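Local coordinates for quinoline 2-oxidoreductase large subunit (Pseudomonas putida, PDB 1T3Q), which probably hydroxylates quinoline at carbon 2, serving as the molybdenum-cofactor-binding subunit of a molybdenum hydroxylase of the xanthine dehydrogenase family, at residues I34-V45 with L271-I282; Q419-T429 with D634-H642. All blocks are in the same frame, centred on the assembly; numbering follows the deposited sequence.

Followed from the N terminus, the chain first lays down residues 34-45, at the start of the a/b hammerhead family region. It returns to them about 225 residues later at 271-282, within the first molybdopterin cofactor-binding family region. Contact 1 closes this loop by setting strand 279-282 beside strand 43-49, so that one mixed sheet draws on both regions. Only afterwards does the chain reach 419-429, where contact 2 opens; it closes at 634-642 by laying a short strand, a loop and the start of helix 426-437 against strand 636-649 and the residues just before it. The two loops therefore follow in series, neither nesting nor crossing, and the centres of contacts 1 and 2 lie about 47 Å apart on opposite sides of the chain's centre.

Contact 1 of 2, residues I34-V45 with L271-I282; sequences IADLVLSGMLHV and LSRALGRPVRWI
With CG trans to its backbone N (chi1 174°) and its chain extended as far as NE, Arg280 carries its guanidinium past Met42 and His44 to the 3-10 turn at Ala35, whereas Arg277 bends at chi3 (64°) and curls onto Gly41. Arg280 lies within, and Arg277 just before, a parallel strand pair, 43-49 with 279-282, in a mixed seven-stranded sheet that joins the hammerhead region to a cofactor-binding region. Leu43 N donates to Pro278 O (2.8 Å), Arg280 N to Leu43 O, and Val45 N to Arg280 O. Pro278 enters this pairing through its carbonyl alone, so its missing N-H costs nothing here, and its CB packs on Leu39 CD1. Beta-branched Val45 suits the strand and sets CG1 3.5 Å from Trp281 CB. Leu43 spreads its two methyls: CD1 meets Leu275 CD1 at 3.8 Å, and CD2 lies over one face of the Arg277 guanidinium.

Gly41, in a type II turn, has the positive phi that glycine tolerates easily. Arg277 grips its O side-on with NE and NH2, both at 2.9 Å; NE meets a lone pair of Gly41 O in the carbonyl plane, while NH2 stands 38° above that plane. Arg280 divides its donors: NE reaches Ile34 O and Leu37 O through one water, NH2 reaches His44 ND1 through another, and NH1 bonds directly to Ala35 O (3.0 Å), nearly in the guanidinium plane. Next to Ala35, Asp36 forms salt bridges with Arg36 and Lys45 of the small subunit. Ile282 CG1 rests 3.3 Å above the centre of the Arg280 guanidinium.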
loop_
_atom_site.group_PDB
_atom_site.type_symbol
_atom_site.label_atom_id
_atom_site.label_comp_id
_atom_site.label_asym_id
_atom_site.label_seq_id
_atom_site.Cartn_x
_atom_site.Cartn_y
_atom_site.Cartn_z
ATOM N N ILE B 34 7.657 10.933 1.420
ATOM C CA ILE B 34 7.218 10.538 2.751
ATOM C C ILE B 34 6.041 11.340 3.326
ATOM O O ILE B 34 5.113 10.764 3.891
ATOM C CB ILE B 34 8.418 10.542 3.734
ATOM C CG1 ILE B 34 8.020 9.875 5.051
ATOM C CG2 ILE B 34 8.920 11.956 3.951
ATOM C CD1 ILE B 34 7.657 8.404 4.901
ATOM N N ALA B 35 6.061 12.660 3.173
ATOM C CA ALA B 35 4.979 13.488 3.698
ATOM C C ALA B 35 3.672 13.321 2.924
ATOM O O ALA B 35 2.609 13.714 3.402
ATOM C CB ALA B 35 5.402 14.963 3.704
ATOM N N ASP B 36 3.742 12.734 1.731
ATOM C CA ASP B 36 2.542 12.538 0.919
ATOM C C ASP B 36 1.768 11.289 1.315
ATOM O O ASP B 36 0.605 11.131 0.947
ATOM C CB ASP B 36 2.903 12.448 -0.574
ATOM C CG ASP B 36 3.722 13.634 -1.049
ATOM O OD1 ASP B 36 3.530 14.730 -0.490
ATOM O OD2 ASP B 36 4.548 13.477 -1.982
ATOM N N LEU B 37 2.405 10.404 2.073
ATOM C CA LEU B 37 1.756 9.166 2.481
ATOM C C LEU B 37 0.573 9.404 3.415
ATOM O O LEU B 37 0.650 10.204 4.345
ATOM C CB LEU B 37 2.771 8.237 3.159
ATOM C CG LEU B 37 2.257 6.861 3.600
ATOM C CD1 LEU B 37 2.000 5.984 2.384
ATOM C CD2 LEU B 37 3.291 6.198 4.510
ATOM N N VAL B 38 -0.525 8.705 3.149
ATOM C CA VAL B 38 -1.724 8.813 3.968
ATOM C C VAL B 38 -2.134 7.430 4.452
ATOM O O VAL B 38 -2.364 6.525 3.648
ATOM C CB VAL B 38 -2.907 9.425 3.175
ATOM C CG1 VAL B 38 -4.186 9.377 4.021
ATOM C CG2 VAL B 38 -2.586 10.871 2.796
ATOM N N LEU B 39 -2.207 7.268 5.768
ATOM C CA LEU B 39 -2.611 6.000 6.364
ATOM C C LEU B 39 -3.808 6.245 7.279
ATOM O O LEU B 39 -3.870 7.259 7.979
ATOM C CB LEU B 39 -1.465 5.386 7.172
ATOM C CG LEU B 39 -0.201 4.969 6.420
ATOM C CD1 LEU B 39 0.745 4.290 7.389
ATOM C CD2 LEU B 39 -0.550 4.029 5.272
ATOM N N SER B 40 -4.756 5.317 7.263
ATOM C CA SER B 40 -5.956 5.428 8.079
ATOM C C SER B 40 -5.618 5.523 9.565
ATOM O O SER B 40 -4.766 4.785 10.065
ATOM C CB SER B 40 -6.867 4.218 7.827
ATOM O OG SER B 40 -8.044 4.298 8.613
ATOM N N GLY B 41 -6.283 6.445 10.256
ATOM C CA GLY B 41 -6.064 6.622 11.686
ATOM C C GLY B 41 -4.709 7.190 12.062
ATOM O O GLY B 41 -4.344 7.232 13.236
ATOM N N MET B 42 -3.970 7.638 11.058
ATOM C CA MET B 42 -2.638 8.199 11.240
ATOM C C MET B 42 -2.569 9.342 12.257
ATOM O O MET B 42 -3.343 10.301 12.184
ATOM C CB MET B 42 -2.130 8.683 9.880
ATOM C CG MET B 42 -0.671 9.040 9.802
ATOM S SD MET B 42 -0.239 9.277 8.068
ATOM C CE MET B 42 -1.266 10.665 7.638
ATOM N N LEU B 43 -1.630 9.231 13.196
ATOM C CA LEU B 43 -1.413 10.252 14.223
ATOM C C LEU B 43 -0.123 11.016 13.926
ATOM O O LEU B 43 0.695 10.582 13.104
ATOM C CB LEU B 43 -1.348 9.611 15.616
ATOM C CG LEU B 43 -2.661 9.004 16.117
ATOM C CD1 LEU B 43 -2.413 8.208 17.389
ATOM C CD2 LEU B 43 -3.678 10.118 16.359
ATOM N N HIS B 44 0.068 12.142 14.609
ATOM C CA HIS B 44 1.222 12.997 14.377
ATOM C C HIS B 44 2.085 13.271 15.597
ATOM O O HIS B 44 1.576 13.496 16.697
ATOM C CB HIS B 44 0.738 14.325 13.804
ATOM C CG HIS B 44 -0.120 14.165 12.589
ATOM N ND1 HIS B 44 0.346 14.398 11.314
ATOM C CD2 HIS B 44 -1.399 13.741 12.452
ATOM C CE1 HIS B 44 -0.608 14.122 10.442
ATOM N NE2 HIS B 44 -1.677 13.721 11.107
ATOM N N VAL B 45 3.397 13.269 15.396
ATOM C CA VAL B 45 4.306 13.527 16.504
ATOM C C VAL B 45 4.963 14.898 16.382
ATOM O O VAL B 45 5.246 15.372 15.277
ATOM C CB VAL B 45 5.410 12.434 16.595
ATOM C CG1 VAL B 45 6.324 12.501 15.388
ATOM C CG2 VAL B 45 6.216 12.605 17.884
ATOM N N LEU B 271 6.347 4.357 19.106
ATOM C CA LEU B 271 5.081 5.043 19.321
ATOM C C LEU B 271 3.911 4.327 18.660
ATOM O O LEU B 271 2.843 4.183 19.262
ATOM C CB LEU B 271 5.178 6.483 18.811
ATOM C CG LEU B 271 6.078 7.405 19.641
ATOM C CD1 LEU B 271 6.384 8.682 18.866
ATOM C CD2 LEU B 271 5.387 7.725 20.972
ATOM N N SER B 272 4.101 3.875 17.425
ATOM C CA SER B 272 3.030 3.179 16.734
ATOM C C SER B 272 2.712 1.868 17.439
ATOM O O SER B 272 1.550 1.480 17.544
ATOM C CB SER B 272 3.403 2.898 15.279
ATOM O OG SER B 272 2.355 2.183 14.646
ATOM N N ARG B 273 3.740 1.176 17.923
ATOM C CA ARG B 273 3.494 -0.083 18.618
ATOM C C ARG B 273 2.711 0.206 19.897
ATOM O O ARG B 273 1.776 -0.507 20.233
ATOM C CB ARG B 273 4.809 -0.784 18.965
ATOM C CG ARG B 273 4.611 -2.146 19.637
ATOM C CD ARG B 273 5.932 -2.871 19.874
ATOM N NE ARG B 273 6.811 -2.108 20.754
ATOM C CZ ARG B 273 8.002 -2.525 21.172
ATOM N NH1 ARG B 273 8.730 -1.757 21.974
ATOM N NH2 ARG B 273 8.462 -3.712 20.795
ATOM N N ALA B 274 3.093 1.263 20.601
ATOM C CA ALA B 274 2.430 1.629 21.849
ATOM C C ALA B 274 0.975 2.069 21.671
ATOM O O ALA B 274 0.120 1.735 22.485
ATOM C CB ALA B 274 3.221 2.736 22.552
ATOM N N LEU B 275 0.691 2.802 20.599
ATOM C CA LEU B 275 -0.660 3.307 20.367
ATOM C C LEU B 275 -1.568 2.442 19.499
ATOM O O LEU B 275 -2.785 2.628 19.501
ATOM C CB LEU B 275 -0.584 4.716 19.762
ATOM C CG LEU B 275 0.109 5.792 20.600
ATOM C CD1 LEU B 275 0.332 7.044 19.758
ATOM C CD2 LEU B 275 -0.737 6.112 21.826
ATOM N N GLY B 276 -0.988 1.511 18.752
ATOM C CA GLY B 276 -1.803 0.668 17.897
ATOM C C GLY B 276 -2.353 1.431 16.703
ATOM O O GLY B 276 -3.381 1.064 16.138
ATOM N N ARG B 277 -1.675 2.510 16.331
ATOM C CA ARG B 277 -2.083 3.322 15.186
ATOM C C ARG B 277 -0.841 3.869 14.489
ATOM O O ARG B 277 0.233 3.936 15.086
ATOM C CB ARG B 277 -2.970 4.481 15.643
ATOM C CG ARG B 277 -4.301 4.028 16.215
ATOM C CD ARG B 277 -5.104 5.184 16.751
ATOM N NE ARG B 277 -5.480 6.129 15.704
ATOM C CZ ARG B 277 -6.211 7.216 15.921
ATOM N NH1 ARG B 277 -6.643 7.493 17.148
ATOM N NH2 ARG B 277 -6.509 8.030 14.915
ATOM N N PRO B 278 -0.968 4.257 13.211
ATOM C CA PRO B 278 0.197 4.791 12.501
ATOM C C PRO B 278 0.659 6.096 13.138
ATOM O O PRO B 278 -0.154 6.883 13.631
ATOM C CB PRO B 278 -0.326 5.005 11.075
ATOM C CG PRO B 278 -1.437 4.031 10.959
ATOM C CD PRO B 278 -2.121 4.143 12.303
ATOM N N VAL B 279 1.967 6.319 13.140
ATOM C CA VAL B 279 2.530 7.541 13.704
ATOM C C VAL B 279 3.435 8.190 12.671
ATOM O O VAL B 279 4.416 7.594 12.217
ATOM C CB VAL B 279 3.336 7.257 14.983
ATOM C CG1 VAL B 279 3.947 8.550 15.506
ATOM C CG2 VAL B 279 2.432 6.623 16.032
ATOM N N ARG B 280 3.092 9.422 12.317
ATOM C CA ARG B 280 3.804 10.191 11.312
ATOM C C ARG B 280 4.722 11.265 11.879
ATOM O O ARG B 280 4.312 12.074 12.717
ATOM C CB ARG B 280 2.772 10.837 10.379
ATOM C CG ARG B 280 3.293 11.807 9.318
ATOM C CD ARG B 280 2.080 12.287 8.527
ATOM N NE ARG B 280 2.364 13.053 7.319
ATOM C CZ ARG B 280 2.537 14.368 7.284
ATOM N NH1 ARG B 280 2.774 14.971 6.130
ATOM N NH2 ARG B 280 2.479 15.082 8.400
ATOM N N TRP B 281 5.969 11.254 11.413
ATOM C CA TRP B 281 6.967 12.241 11.804
ATOM C C TRP B 281 7.498 12.936 10.555
ATOM O O TRP B 281 8.217 12.329 9.764
ATOM C CB TRP B 281 8.149 11.583 12.526
ATOM C CG TRP B 281 9.381 12.463 12.597
ATOM C CD1 TRP B 281 9.489 13.679 13.209
ATOM C CD2 TRP B 281 10.673 12.186 12.030
ATOM N NE1 TRP B 281 10.763 14.177 13.061
ATOM C CE2 TRP B 281 11.511 13.282 12.342
ATOM C CE3 TRP B 281 11.203 11.117 11.294
ATOM C CZ2 TRP B 281 12.853 13.342 11.943
ATOM C CZ3 TRP B 281 12.539 11.172 10.896
ATOM C CH2 TRP B 281 13.349 12.281 11.223
ATOM N N ILE B 282 7.125 14.199 10.376
ATOM C CA ILE B 282 7.603 14.999 9.253
ATOM C C ILE B 282 8.155 16.256 9.913
ATOM O O ILE B 282 7.397 17.098 10.399
ATOM C CB ILE B 282 6.457 15.383 8.284
ATOM C CG1 ILE B 282 5.825 14.124 7.687
ATOM C CG2 ILE B 282 6.994 16.296 7.188
ATOM C CD1 ILE B 282 6.767 13.303 6.807
HETATM O O HOH W 1 3.001 11.040 5.528
HETATM O O HOH W 2 3.073 14.882 11.105
HETATM O O HOH W 3 5.223 15.156 12.588
#

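Contact 2 of 2, residues Q419-T429 with D634-H642; sequences QTHREGTYLQT and DLVLANGGH
Arg422 NE meets Asp634 OD1 at 2.9 Å in a salt bridge, nearly along the carboxylate C-O axis, the oxygen tilted 29° from the guanidinium plane. Here a loop and the first turn of helix 426-437 pack on strand 636-649 of a four-stranded mixed sheet, in a molybdopterin cofactor-binding family region. Leucine suits position 637 because its fork touches on both branches: Leu637 CD2 lies 3.8 Å from Gln419 NE2. Leu637 CD1 lies 3.8 Å from Thr420 O. Tyr426 turns a ring edge to Asn639, CE1 standing 3.6 Å from CB. In the helix's first turn, Thr429 holds CG2 opposite its backbone N and OG1 beside it (chi1 -73°): the methyl presses on Gly640 C (3.4 Å), while OG1 turns back to donate to Thr425 O (2.8 Å). A serine here would lack CG2 and would probably open a gap over the Gly640-Gly641 peptide.

Further out, Asn464 binds Gln419 OE1. Glu423 OE1 accepts from a water that also takes the Leu637 N-H, and Lys739 NZ forms a salt bridge with Glu423 OE1 and a hydrogen bond with Leu637 O. Charge at Asp634, a shared water and lysine at Leu637, and methyl-to-peptide packing at the side-chain-free glycines thus act at successive places along 634-642.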
loop_
_atom_site.group_PDB
_atom_site.type_symbol
_atom_site.label_atom_id
_atom_site.label_comp_id
_atom_site.label_asym_id
_atom_site.label_seq_id
_atom_site.Cartn_x
_atom_site.Cartn_y
_atom_site.Cartn_z
ATOM N N GLN B 419 47.802 3.732 -0.445
ATOM C CA GLN B 419 46.774 3.690 -1.478
ATOM C C GLN B 419 47.462 3.334 -2.787
ATOM O O GLN B 419 48.415 3.995 -3.197
ATOM C CB GLN B 419 46.050 5.034 -1.629
ATOM C CG GLN B 419 44.856 4.944 -2.591
ATOM C CD GLN B 419 44.160 6.277 -2.838
ATOM O OE1 GLN B 419 44.728 7.190 -3.438
ATOM N NE2 GLN B 419 42.918 6.390 -2.377
ATOM N N THR B 420 46.984 2.282 -3.437
ATOM C CA THR B 420 47.571 1.855 -4.697
ATOM C C THR B 420 46.768 2.376 -5.883
ATOM O O THR B 420 45.571 2.114 -5.997
ATOM C CB THR B 420 47.649 0.313 -4.783
ATOM O OG1 THR B 420 48.427 -0.186 -3.686
ATOM C CG2 THR B 420 48.305 -0.118 -6.095
ATOM N N HIS B 421 47.434 3.124 -6.756
ATOM C CA HIS B 421 46.794 3.665 -7.950
ATOM C C HIS B 421 47.013 2.643 -9.066
ATOM O O HIS B 421 48.153 2.252 -9.336
ATOM C CB HIS B 421 47.429 5.006 -8.337
ATOM C CG HIS B 421 47.438 6.020 -7.235
ATOM N ND1 HIS B 421 48.331 5.974 -6.186
ATOM C CD2 HIS B 421 46.673 7.117 -7.027
ATOM C CE1 HIS B 421 48.118 7.003 -5.383
ATOM N NE2 HIS B 421 47.117 7.712 -5.871
ATOM N N ARG B 422 45.933 2.213 -9.716
ATOM C CA ARG B 422 46.034 1.209 -10.772
ATOM C C ARG B 422 45.657 1.671 -12.179
ATOM O O ARG B 422 46.287 1.264 -13.155
ATOM C CB ARG B 422 45.211 -0.024 -10.380
ATOM C CG ARG B 422 45.715 -0.675 -9.091
ATOM C CD ARG B 422 44.976 -1.957 -8.748
ATOM N NE ARG B 422 45.462 -2.508 -7.484
ATOM C CZ ARG B 422 46.643 -3.098 -7.328
ATOM N NH1 ARG B 422 46.999 -3.559 -6.138
ATOM N NH2 ARG B 422 47.462 -3.250 -8.362
ATOM N N GLU B 423 44.626 2.501 -12.296
ATOM C CA GLU B 423 44.229 3.007 -13.607
ATOM C C GLU B 423 43.444 4.303 -13.445
ATOM O O GLU B 423 42.399 4.335 -12.789
ATOM C CB GLU B 423 43.395 1.965 -14.379
ATOM C CG GLU B 423 41.906 1.876 -14.011
ATOM C CD GLU B 423 41.638 1.120 -12.717
ATOM O OE1 GLU B 423 40.679 1.493 -12.008
ATOM O OE2 GLU B 423 42.365 0.147 -12.415
ATOM N N GLY B 424 43.970 5.373 -14.030
ATOM C CA GLY B 424 43.322 6.673 -13.947
ATOM C C GLY B 424 43.956 7.662 -14.903
ATOM O O GLY B 424 45.014 7.387 -15.475
ATOM N N THR B 425 43.324 8.820 -15.067
ATOM C CA THR B 425 43.820 9.846 -15.980
ATOM C C THR B 425 44.295 11.119 -15.286
ATOM O O THR B 425 43.960 12.224 -15.711
ATOM C CB THR B 425 42.728 10.223 -16.995
ATOM O OG1 THR B 425 41.491 10.445 -16.302
ATOM C CG2 THR B 425 42.542 9.111 -18.016
ATOM N N TYR B 426 45.094 10.972 -14.236
ATOM C CA TYR B 426 45.578 12.134 -13.503
ATOM C C TYR B 426 46.270 13.165 -14.384
ATOM O O TYR B 426 45.864 14.325 -14.422
ATOM C CB TYR B 426 46.543 11.709 -12.392
ATOM C CG TYR B 426 46.021 10.655 -11.440
ATOM C CD1 TYR B 426 44.653 10.411 -11.298
ATOM C CD2 TYR B 426 46.905 9.924 -10.648
ATOM C CE1 TYR B 426 44.182 9.465 -10.389
ATOM C CE2 TYR B 426 46.449 8.982 -9.738
ATOM C CZ TYR B 426 45.089 8.754 -9.611
ATOM O OH TYR B 426 44.642 7.827 -8.697
ATOM N N LEU B 427 47.325 12.747 -15.082
ATOM C CA LEU B 427 48.068 13.658 -15.942
ATOM C C LEU B 427 47.197 14.261 -17.034
ATOM O O LEU B 427 47.198 15.475 -17.235
ATOM C CB LEU B 427 49.266 12.948 -16.593
ATOM C CG LEU B 427 50.101 13.859 -17.506
ATOM C CD1 LEU B 427 50.637 15.034 -16.699
ATOM C CD2 LEU B 427 51.248 13.080 -18.130
ATOM N N GLN B 428 46.459 13.414 -17.740
ATOM C CA GLN B 428 45.604 13.890 -18.821
ATOM C C GLN B 428 44.548 14.872 -18.321
ATOM O O GLN B 428 44.136 15.772 -19.057
ATOM C CB GLN B 428 44.943 12.710 -19.539
ATOM C CG GLN B 428 43.987 13.124 -20.646
ATOM C CD GLN B 428 43.634 11.985 -21.590
ATOM O OE1 GLN B 428 43.618 10.814 -21.199
ATOM N NE2 GLN B 428 43.332 12.328 -22.838
ATOM N N THR B 429 44.121 14.714 -17.071
ATOM C CA THR B 429 43.131 15.631 -16.503
ATOM C C THR B 429 43.729 17.028 -16.343
ATOM O O THR B 429 43.101 18.027 -16.683
ATOM C CB THR B 429 42.628 15.137 -15.130
ATOM O OG1 THR B 429 41.773 14.003 -15.321
ATOM C CG2 THR B 429 41.862 16.232 -14.414
ATOM N N ASP B 634 38.765 -4.783 -4.878
ATOM C CA ASP B 634 39.786 -3.797 -4.557
ATOM C C ASP B 634 39.162 -2.406 -4.669
ATOM O O ASP B 634 37.967 -2.272 -4.961
ATOM C CB ASP B 634 40.939 -3.956 -5.563
ATOM C CG ASP B 634 42.235 -3.307 -5.109
ATOM O OD1 ASP B 634 43.229 -3.416 -5.862
ATOM O OD2 ASP B 634 42.282 -2.697 -4.020
ATOM N N LEU B 635 39.962 -1.375 -4.427
ATOM C CA LEU B 635 39.470 -0.012 -4.536
ATOM C C LEU B 635 39.091 0.237 -5.989
ATOM O O LEU B 635 39.636 -0.389 -6.894
ATOM C CB LEU B 635 40.562 0.989 -4.152
ATOM C CG LEU B 635 41.255 0.866 -2.794
ATOM C CD1 LEU B 635 42.278 1.983 -2.668
ATOM C CD2 LEU B 635 40.232 0.948 -1.674
ATOM N N VAL B 636 38.149 1.144 -6.201
ATOM C CA VAL B 636 37.734 1.532 -7.546
ATOM C C VAL B 636 37.855 3.055 -7.514
ATOM O O VAL B 636 36.921 3.760 -7.132
ATOM C CB VAL B 636 36.282 1.113 -7.848
ATOM C CG1 VAL B 636 35.866 1.612 -9.239
ATOM C CG2 VAL B 636 36.163 -0.412 -7.794
ATOM N N LEU B 637 39.025 3.549 -7.903
ATOM C CA LEU B 637 39.315 4.976 -7.881
ATOM C C LEU B 637 38.915 5.755 -9.125
ATOM O O LEU B 637 39.352 5.439 -10.224
ATOM C CB LEU B 637 40.808 5.194 -7.653
ATOM C CG LEU B 637 41.429 4.475 -6.454
ATOM C CD1 LEU B 637 42.915 4.772 -6.392
ATOM C CD2 LEU B 637 40.728 4.914 -5.178
ATOM N N ALA B 638 38.084 6.776 -8.939
ATOM C CA ALA B 638 37.677 7.637 -10.048
ATOM C C ALA B 638 38.564 8.866 -9.906
ATOM O O ALA B 638 39.244 9.023 -8.891
ATOM C CB ALA B 638 36.210 8.022 -9.915
ATOM N N ASN B 639 38.572 9.745 -10.903
ATOM C CA ASN B 639 39.407 10.935 -10.802
ATOM C C ASN B 639 38.895 12.052 -11.690
ATOM O O ASN B 639 38.006 11.847 -12.515
ATOM C CB ASN B 639 40.864 10.599 -11.173
ATOM C CG ASN B 639 41.039 10.319 -12.655
ATOM O OD1 ASN B 639 41.309 11.226 -13.445
ATOM N ND2 ASN B 639 40.868 9.065 -13.041
ATOM N N GLY B 640 39.455 13.238 -11.506
ATOM C CA GLY B 640 39.044 14.368 -12.309
ATOM C C GLY B 640 39.694 15.639 -11.823
ATOM O O GLY B 640 40.657 15.610 -11.053
ATOM N N GLY B 641 39.162 16.764 -12.278
ATOM C CA GLY B 641 39.701 18.043 -11.876
ATOM C C GLY B 641 38.668 19.130 -12.062
ATOM O O GLY B 641 37.711 18.965 -12.818
ATOM N N HIS B 642 38.856 20.235 -11.352
ATOM C CA HIS B 642 37.956 21.370 -11.444
ATOM C C HIS B 642 38.778 22.638 -11.419
ATOM O O HIS B 642 39.836 22.694 -10.795
ATOM C CB HIS B 642 36.981 21.410 -10.262
ATOM C CG HIS B 642 36.115 20.198 -10.145
ATOM N ND1 HIS B 642 36.504 19.069 -9.460
ATOM C CD2 HIS B 642 34.888 19.928 -10.652
ATOM C CE1 HIS B 642 35.556 18.153 -9.551
ATOM N NE2 HIS B 642 34.564 18.649 -10.270
HETATM O O HOH W 4 40.948 1.994 -9.356
#